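PDB 6J0E: arsenic responsive repressor ArsR from Corynebacterium glutamicum ATCC 13032, which represses transcription as a dimeric winged-helix regulator and probably releases its operator DNA when it binds As(III). Local coordinates for residues Phe35-Asp40 with Thr82-Leu87; Lys80-Glu83 with Asp88-Pro91; Leu44-Gln49 with Ser75-Lys80. All coordinates share one frame; numbering follows the deposited sequence.

Contact 1: Phe35-Asp40 with Thr82-Leu87; sequences FKVLGD and TEAGFL
Val37 and Leu38, in the last turn of helix 28-38, reach across to Ala84 and Phe86, where the chain leaves helix 71-83. The CB of Val37 points toward them. Both of its methyls touch Ala84 CB, and CG1, held anti to the backbone N (chi1 171°), also comes in near the plane of the Phe86 ring and stops 3.7 Å from CE2 at its edge. A branched side chain suits this place, since one residue can meet both a methyl and a ring. Leu38 approaches from another side. Its CG lies 3.7 Å from Phe86 CZ, and its CD2 stands over one ring face, 4.2 Å from the centroid and displaced toward the rim, a CH-pi contact. Val37 and Leu38 thus meet the ring at an edge and on a face.

This packing belongs to the winged helix-turn-helix fold of the ArsR family. It joins helix 28-38, which precedes helix 41-52 and the helix-turn-helix (60-67 and 71-83), to the chain leaving the probable recognition helix 71-83. The exit is a Schellman motif: Gly85 takes positive phi (97°), which suits glycine, and its N bonds back to Thr82 O. The turn carries Phe86 inward, where its ring also meets Phe105 and Leu108, while Leu38 reaches Phe35 of the second subunit. Beyond Leu38 the chain turns through Gly39, the centre of an inverse gamma turn, to Asp40. As the N-cap of helix 41-52, Asp40 accepts a hydrogen bond from Arg43 N through OD1, a natural task for a short carboxylate at a helix start.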
loop_
_atom_site.group_PDB
_atom_site.type_symbol
_atom_site.label_atom_id
_atom_site.label_comp_id
_atom_site.label_asym_id
_atom_site.label_seq_id
_atom_site.Cartn_x
_atom_site.Cartn_y
_atom_site.Cartn_z
ATOM N N PHE B 35 3.101 -5.959 -6.064
ATOM C CA PHE B 35 4.005 -5.519 -5.049
ATOM C C PHE B 35 5.481 -5.941 -5.353
ATOM O O PHE B 35 6.421 -5.228 -5.066
ATOM C CB PHE B 35 3.572 -6.125 -3.669
ATOM C CG PHE B 35 2.340 -5.522 -3.127
ATOM C CD1 PHE B 35 2.233 -4.175 -3.048
ATOM C CD2 PHE B 35 1.320 -6.321 -2.587
ATOM C CE1 PHE B 35 1.048 -3.647 -2.465
ATOM C CE2 PHE B 35 0.131 -5.769 -1.974
ATOM C CZ PHE B 35 0.052 -4.445 -1.959
ATOM N N LYS B 36 5.650 -7.084 -6.065
ATOM C CA LYS B 36 6.930 -7.584 -6.470
ATOM C C LYS B 36 7.569 -6.606 -7.486
ATOM O O LYS B 36 8.725 -6.216 -7.289
ATOM C CB LYS B 36 6.732 -9.045 -6.989
ATOM C CG LYS B 36 8.010 -9.653 -7.420
ATOM C CD LYS B 36 7.725 -11.127 -7.697
ATOM C CE LYS B 36 8.928 -11.927 -7.404
ATOM N NZ LYS B 36 10.038 -11.441 -8.264
ATOM N N VAL B 37 6.717 -6.052 -8.378
ATOM C CA VAL B 37 7.121 -5.074 -9.318
ATOM C C VAL B 37 7.609 -3.818 -8.597
ATOM O O VAL B 37 8.555 -3.222 -8.976
ATOM C CB VAL B 37 6.011 -4.715 -10.335
ATOM C CG1 VAL B 37 6.439 -3.512 -11.165
ATOM C CG2 VAL B 37 5.758 -5.851 -11.243
ATOM N N LEU B 38 6.908 -3.425 -7.546
ATOM C CA LEU B 38 7.235 -2.302 -6.748
ATOM C C LEU B 38 8.445 -2.510 -5.825
ATOM O O LEU B 38 8.976 -1.592 -5.275
ATOM C CB LEU B 38 6.040 -1.867 -5.902
ATOM C CG LEU B 38 4.854 -1.282 -6.662
ATOM C CD1 LEU B 38 3.823 -0.925 -5.627
ATOM C CD2 LEU B 38 5.313 0.079 -7.376
ATOM N N GLY B 39 8.871 -3.740 -5.603
ATOM C CA GLY B 39 10.005 -4.018 -4.693
ATOM C C GLY B 39 11.286 -3.856 -5.418
ATOM O O GLY B 39 12.144 -4.634 -5.206
ATOM N N ASP B 40 11.499 -2.758 -6.125
ATOM C CA ASP B 40 12.784 -2.402 -6.697
ATOM C C ASP B 40 12.979 -0.889 -6.357
ATOM O O ASP B 40 12.158 -0.084 -6.695
ATOM C CB ASP B 40 12.749 -2.594 -8.221
ATOM C CG ASP B 40 14.035 -2.128 -8.888
ATOM O OD1 ASP B 40 14.362 -0.958 -8.908
ATOM O OD2 ASP B 40 14.728 -2.927 -9.424
ATOM N N THR B 82 5.083 -0.119 -17.026
ATOM C CA THR B 82 3.995 -0.004 -18.021
ATOM C C THR B 82 3.312 -1.441 -18.238
ATOM O O THR B 82 2.168 -1.436 -18.366
ATOM C CB THR B 82 4.549 0.505 -19.327
ATOM O OG1 THR B 82 5.031 1.851 -19.142
ATOM C CG2 THR B 82 3.495 0.548 -20.400
ATOM N N GLU B 83 4.078 -2.498 -18.320
ATOM C CA GLU B 83 3.469 -3.823 -18.550
ATOM C C GLU B 83 2.611 -4.109 -17.293
ATOM O O GLU B 83 1.609 -4.869 -17.326
ATOM C CB GLU B 83 4.550 -4.817 -18.780
ATOM C CG GLU B 83 5.141 -4.660 -20.167
ATOM C CD GLU B 83 6.483 -5.252 -20.342
ATOM O OE1 GLU B 83 6.952 -5.273 -21.510
ATOM O OE2 GLU B 83 7.025 -5.836 -19.431
ATOM N N ALA B 84 3.073 -3.658 -16.146
ATOM C CA ALA B 84 2.315 -3.921 -14.898
ATOM C C ALA B 84 1.065 -3.128 -14.768
ATOM O O ALA B 84 0.225 -3.386 -13.892
ATOM C CB ALA B 84 3.221 -3.819 -13.708
ATOM N N GLY B 85 0.972 -2.022 -15.532
ATOM C CA GLY B 85 -0.186 -1.152 -15.525
ATOM C C GLY B 85 -0.033 0.095 -14.618
ATOM O O GLY B 85 -1.010 0.857 -14.428
ATOM N N PHE B 86 1.148 0.286 -13.955
ATOM C CA PHE B 86 1.378 1.473 -13.202
ATOM C C PHE B 86 1.462 2.774 -14.014
ATOM O O PHE B 86 1.245 3.865 -13.485
ATOM C CB PHE B 86 2.630 1.371 -12.324
ATOM C CG PHE B 86 2.531 0.266 -11.251
ATOM C CD1 PHE B 86 1.494 0.336 -10.341
ATOM C CD2 PHE B 86 3.420 -0.765 -11.198
ATOM C CE1 PHE B 86 1.351 -0.682 -9.379
ATOM C CE2 PHE B 86 3.268 -1.794 -10.241
ATOM C CZ PHE B 86 2.306 -1.693 -9.332
ATOM N N LEU B 87 1.937 2.554 -15.262
ATOM C CA LEU B 87 2.209 3.717 -16.213
ATOM C C LEU B 87 1.552 3.379 -17.510
ATOM O O LEU B 87 1.304 2.234 -17.802
ATOM C CB LEU B 87 3.671 3.927 -16.557
ATOM C CG LEU B 87 4.582 4.037 -15.343
ATOM C CD1 LEU B 87 6.033 4.006 -15.821
ATOM C CD2 LEU B 87 4.336 5.204 -14.413
#

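Contact 2: Lys80-Glu83 with Asp88-Pro91; sequences KMTE and DRVP
Thr82, near the end of helix 71-83, lies against the start of strand 87-92, its CA 5.3 Å from that of Asp88. Three residues, 84-86, link the helix to the strand, and the backbones are close just at this end; by Val90 and Pro91 the strand has moved away from the helix. Thr82 CB points toward the strand and sends CG2 into the join, 4.3 Å from Asp88 CA and equally far from Arg89 CD. One methyl rests on backbone at one residue and on the aliphatic part of a long side chain at the next. Threonine suits the spot because its two branches do different work: with OG1 anti to the carbonyl carbon (chi1 -65°) and CG2 anti to the backbone N, the hydroxyl bonds to Leu78 O in its own helix, leaving the methyl to do the packing.

The junction leads from the probable recognition helix into the beta-hairpin wing of the winged-helix fold, formed by strands 87-92 and 95-100. The CB of Asp88 points away from the helix, and its carboxylate forms salt bridges to Arg99 through OD1 and to Arg101 through OD2. Arg89 is exposed and packs on Val96 and His98; Thr82 touches His98 too.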
loop_
_atom_site.group_PDB
_atom_site.type_symbol
_atom_site.label_atom_id
_atom_site.label_comp_id
_atom_site.label_asym_id
_atom_site.label_seq_id
_atom_site.Cartn_x
_atom_site.Cartn_y
_atom_site.Cartn_z
ATOM N N LYS B 80 8.772 -2.319 -17.537
ATOM C CA LYS B 80 8.226 -3.239 -16.541
ATOM C C LYS B 80 7.036 -2.560 -15.824
ATOM O O LYS B 80 6.034 -3.181 -15.668
ATOM C CB LYS B 80 9.315 -3.629 -15.555
ATOM C CG LYS B 80 10.440 -4.451 -16.234
ATOM C CD LYS B 80 9.986 -5.815 -16.741
ATOM C CE LYS B 80 11.273 -6.614 -17.199
ATOM N NZ LYS B 80 10.694 -7.834 -17.799
ATOM N N MET B 81 7.127 -1.264 -15.532
ATOM C CA MET B 81 6.079 -0.583 -14.869
ATOM C C MET B 81 4.824 -0.369 -15.750
ATOM O O MET B 81 3.713 -0.406 -15.287
ATOM C CB MET B 81 6.526 0.696 -14.225
ATOM C CG MET B 81 7.363 0.362 -13.012
ATOM S SD MET B 81 7.659 1.965 -12.304
ATOM C CE MET B 81 9.076 2.326 -13.234
ATOM N N THR B 82 5.083 -0.119 -17.026
ATOM C CA THR B 82 3.995 -0.004 -18.021
ATOM C C THR B 82 3.312 -1.441 -18.238
ATOM O O THR B 82 2.168 -1.436 -18.366
ATOM C CB THR B 82 4.549 0.505 -19.327
ATOM O OG1 THR B 82 5.031 1.851 -19.142
ATOM C CG2 THR B 82 3.495 0.548 -20.400
ATOM N N GLU B 83 4.078 -2.498 -18.320
ATOM C CA GLU B 83 3.469 -3.823 -18.550
ATOM C C GLU B 83 2.611 -4.109 -17.293
ATOM O O GLU B 83 1.609 -4.869 -17.326
ATOM C CB GLU B 83 4.550 -4.817 -18.780
ATOM C CG GLU B 83 5.141 -4.660 -20.167
ATOM C CD GLU B 83 6.483 -5.252 -20.342
ATOM O OE1 GLU B 83 6.952 -5.273 -21.510
ATOM O OE2 GLU B 83 7.025 -5.836 -19.431
ATOM N N ASP B 88 1.348 4.401 -18.304
ATOM C CA ASP B 88 1.076 4.031 -19.726
ATOM C C ASP B 88 1.715 5.121 -20.528
ATOM O O ASP B 88 2.342 6.000 -19.971
ATOM C CB ASP B 88 -0.388 3.864 -20.079
ATOM C CG ASP B 88 -1.184 5.079 -19.883
ATOM O OD1 ASP B 88 -0.696 6.152 -19.597
ATOM O OD2 ASP B 88 -2.408 4.956 -20.098
ATOM N N ARG B 89 1.645 4.924 -21.828
ATOM C CA ARG B 89 2.405 5.770 -22.699
ATOM C C ARG B 89 1.414 6.754 -23.362
ATOM O O ARG B 89 0.312 6.372 -23.784
ATOM C CB ARG B 89 3.129 4.909 -23.710
ATOM C CG ARG B 89 4.226 4.015 -23.189
ATOM C CD ARG B 89 4.336 2.714 -23.972
ATOM N NE ARG B 89 4.731 2.955 -25.375
ATOM C CZ ARG B 89 5.995 3.051 -25.834
ATOM N NH1 ARG B 89 7.039 2.964 -25.041
ATOM N NH2 ARG B 89 6.219 3.316 -27.120
ATOM N N VAL B 90 1.858 7.965 -23.531
ATOM C CA VAL B 90 1.023 8.969 -24.257
ATOM C C VAL B 90 1.956 9.743 -25.235
ATOM O O VAL B 90 3.102 9.992 -24.953
ATOM C CB VAL B 90 0.232 9.862 -23.322
ATOM C CG1 VAL B 90 -0.753 9.003 -22.477
ATOM C CG2 VAL B 90 1.186 10.658 -22.495
ATOM N N PRO B 91 1.496 9.988 -26.438
ATOM C CA PRO B 91 2.361 10.526 -27.482
ATOM C C PRO B 91 2.451 11.987 -27.376
ATOM O O PRO B 91 1.492 12.602 -26.970
ATOM C CB PRO B 91 1.515 10.233 -28.749
ATOM C CG PRO B 91 0.092 10.163 -28.259
ATOM C CD PRO B 91 0.244 9.441 -27.007
#

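Contact 3: Leu44-Gln49 with Ser75-Lys80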
loop_
_atom_site.group_PDB
_atom_site.type_symbol
_atom_site.label_atom_id
_atom_site.label_comp_id
_atom_site.label_asym_id
_atom_site.label_seq_id
_atom_site.Cartn_x
_atom_site.Cartn_y
_atom_site.Cartn_z
ATOM N N LEU B 44 10.739 2.650 -7.576
ATOM C CA LEU B 44 10.051 3.532 -6.633
ATOM C C LEU B 44 10.440 4.967 -6.809
ATOM O O LEU B 44 9.593 5.860 -6.694
ATOM C CB LEU B 44 10.370 3.112 -5.155
ATOM C CG LEU B 44 9.623 1.859 -4.799
ATOM C CD1 LEU B 44 9.786 1.770 -3.244
ATOM C CD2 LEU B 44 8.157 1.798 -5.108
ATOM N N ARG B 45 11.733 5.189 -6.982
ATOM C CA ARG B 45 12.223 6.548 -7.367
ATOM C C ARG B 45 11.699 7.125 -8.669
ATOM O O ARG B 45 11.462 8.352 -8.715
ATOM C CB ARG B 45 13.725 6.610 -7.358
ATOM C CG ARG B 45 14.279 6.337 -5.979
ATOM C CD ARG B 45 15.638 6.997 -5.635
ATOM N NE ARG B 45 16.629 6.736 -6.661
ATOM C CZ ARG B 45 17.388 5.658 -6.804
ATOM N NH1 ARG B 45 17.263 4.632 -6.026
ATOM N NH2 ARG B 45 18.260 5.591 -7.819
ATOM N N ILE B 46 11.547 6.310 -9.673
ATOM C CA ILE B 46 10.921 6.764 -10.888
ATOM C C ILE B 46 9.561 7.206 -10.495
ATOM O O ILE B 46 9.169 8.306 -10.899
ATOM C CB ILE B 46 10.861 5.742 -12.010
ATOM C CG1 ILE B 46 12.261 5.361 -12.373
ATOM C CG2 ILE B 46 9.974 6.298 -13.106
ATOM C CD1 ILE B 46 12.489 4.327 -13.481
ATOM N N LEU B 47 8.804 6.346 -9.771
ATOM C CA LEU B 47 7.465 6.825 -9.333
ATOM C C LEU B 47 7.451 8.113 -8.604
ATOM O O LEU B 47 6.530 8.941 -8.802
ATOM C CB LEU B 47 6.680 5.755 -8.546
ATOM C CG LEU B 47 6.446 4.634 -9.415
ATOM C CD1 LEU B 47 5.784 3.544 -8.574
ATOM C CD2 LEU B 47 5.463 4.988 -10.573
ATOM N N SER B 48 8.409 8.260 -7.703
ATOM C CA SER B 48 8.687 9.567 -7.042
ATOM C C SER B 48 8.946 10.746 -7.856
ATOM O O SER B 48 8.448 11.810 -7.556
ATOM C CB SER B 48 9.918 9.411 -6.126
ATOM O OG SER B 48 9.417 9.237 -4.851
ATOM N N GLN B 49 9.844 10.564 -8.836
ATOM C CA GLN B 49 10.102 11.722 -9.734
ATOM C C GLN B 49 8.796 12.087 -10.513
ATOM O O GLN B 49 8.543 13.251 -10.761
ATOM C CB GLN B 49 11.252 11.422 -10.687
ATOM C CG GLN B 49 12.561 11.167 -9.962
ATOM C CD GLN B 49 13.328 12.478 -9.665
ATOM O OE1 GLN B 49 12.826 13.579 -9.990
ATOM N NE2 GLN B 49 14.455 12.370 -8.976
ATOM N N SER B 75 14.736 3.001 -19.333
ATOM C CA SER B 75 13.818 2.419 -20.283
ATOM C C SER B 75 13.388 1.005 -19.832
ATOM O O SER B 75 12.260 0.674 -20.056
ATOM C CB SER B 75 14.377 2.318 -21.700
ATOM O OG SER B 75 14.324 3.588 -22.246
ATOM N N HIS B 76 14.292 0.226 -19.226
ATOM C CA HIS B 76 13.951 -1.157 -18.810
ATOM C C HIS B 76 12.817 -1.054 -17.727
ATOM O O HIS B 76 11.822 -1.773 -17.726
ATOM C CB HIS B 76 15.171 -1.842 -18.237
ATOM C CG HIS B 76 14.868 -3.115 -17.519
ATOM N ND1 HIS B 76 14.815 -4.313 -18.196
ATOM C CD2 HIS B 76 14.680 -3.392 -16.215
ATOM C CE1 HIS B 76 14.566 -5.284 -17.334
ATOM N NE2 HIS B 76 14.510 -4.748 -16.119
ATOM N N HIS B 77 13.039 -0.152 -16.798
ATOM C CA HIS B 77 12.163 0.024 -15.606
ATOM C C HIS B 77 10.820 0.542 -16.083
ATOM O O HIS B 77 9.798 0.098 -15.592
ATOM C CB HIS B 77 12.782 0.869 -14.569
ATOM C CG HIS B 77 13.868 0.179 -13.795
ATOM N ND1 HIS B 77 13.674 -1.042 -13.173
ATOM C CD2 HIS B 77 15.147 0.537 -13.532
ATOM C CE1 HIS B 77 14.824 -1.452 -12.664
ATOM N NE2 HIS B 77 15.703 -0.467 -12.780
ATOM N N LEU B 78 10.841 1.467 -17.033
ATOM C CA LEU B 78 9.634 2.004 -17.511
ATOM C C LEU B 78 8.781 0.927 -18.211
ATOM O O LEU B 78 7.562 0.948 -18.094
ATOM C CB LEU B 78 9.825 3.155 -18.455
ATOM C CG LEU B 78 10.432 4.366 -17.786
ATOM C CD1 LEU B 78 10.729 5.375 -18.871
ATOM C CD2 LEU B 78 9.442 4.994 -16.847
ATOM N N LYS B 79 9.475 0.070 -18.934
ATOM C CA LYS B 79 8.771 -0.967 -19.688
ATOM C C LYS B 79 8.064 -1.922 -18.581
ATOM O O LYS B 79 6.953 -2.315 -18.758
ATOM C CB LYS B 79 9.768 -1.683 -20.612
ATOM C CG LYS B 79 9.129 -2.774 -21.412
ATOM C CD LYS B 79 9.926 -3.009 -22.642
ATOM C CE LYS B 79 9.270 -4.117 -23.423
ATOM N NZ LYS B 79 9.416 -5.350 -22.690
ATOM N N LYS B 80 8.772 -2.319 -17.537
ATOM C CA LYS B 80 8.226 -3.239 -16.541
ATOM C C LYS B 80 7.036 -2.560 -15.824
ATOM O O LYS B 80 6.034 -3.181 -15.668
ATOM C CB LYS B 80 9.315 -3.629 -15.555
ATOM C CG LYS B 80 10.440 -4.451 -16.234
ATOM C CD LYS B 80 9.986 -5.815 -16.741
ATOM C CE LYS B 80 11.273 -6.614 -17.199
ATOM N NZ LYS B 80 10.694 -7.834 -17.799
#
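Ile46 has CG2 anti to its backbone N and CG1 beside that N (chi1 -61°), with CD1 fully extended beyond CG1 (chi2 180°); its two branches therefore reach helix 71-83 at successive residues. The longer one puts CD1 3.6 Å from His77 CB, with the two side chains crossing at about a right angle. The shorter one sets CG2 4.0 Å from CD2 of Leu78, whose CB does not aim at Ile46 but whose extended end (chi2 173°) swings nearer. A beta-branched chain with one long arm fits this place, since it covers both residues from a single position.

His77 serves two chemistries. Its CB meets the hydrocarbon of Ile46, while ND1 on the ring is hydrogen-bonded to Arg43 NE, one turn earlier on helix 41-52, so a buried polar atom has a partner. The nearest CA atoms, those of Ile46 and Leu78, are 8.3 Å apart, and the side chains bridge the gap.

Around these side chains the winged-helix core closes in: Ile46 also packs on Met67 of helix 60-67 and on Ile74 and Met81 of helix 71-83, Leu78 rests on Val60, and Leu44 and Leu47 of helix 41-52 pack on Leu38 of helix 28-38.

All three contacts draw on helix 71-83 or its end: contact 3 through His77 and Leu78, contact 2 through Thr82, contact 1 through Ala84 and Phe86 just beyond. Contact 3 is wholly buried and made by aliphatic carbons, the histidine contributing its CB; contact 1 is partly buried and built round an aromatic ring; contact 2 lies at the surface, where one methyl does the packing and Asp88 pairs with Arg99 and Arg101. Contacts 1 and 3 adjoin through Leu38 on Leu47 and Leu87 on Leu78, making one continuous apolar interior, and both border the second subunit, whereas contact 2 does not. Met81, in segment 80-83 but not touching 88-91, packs on Ile46, Leu47 and Leu87 of the other two.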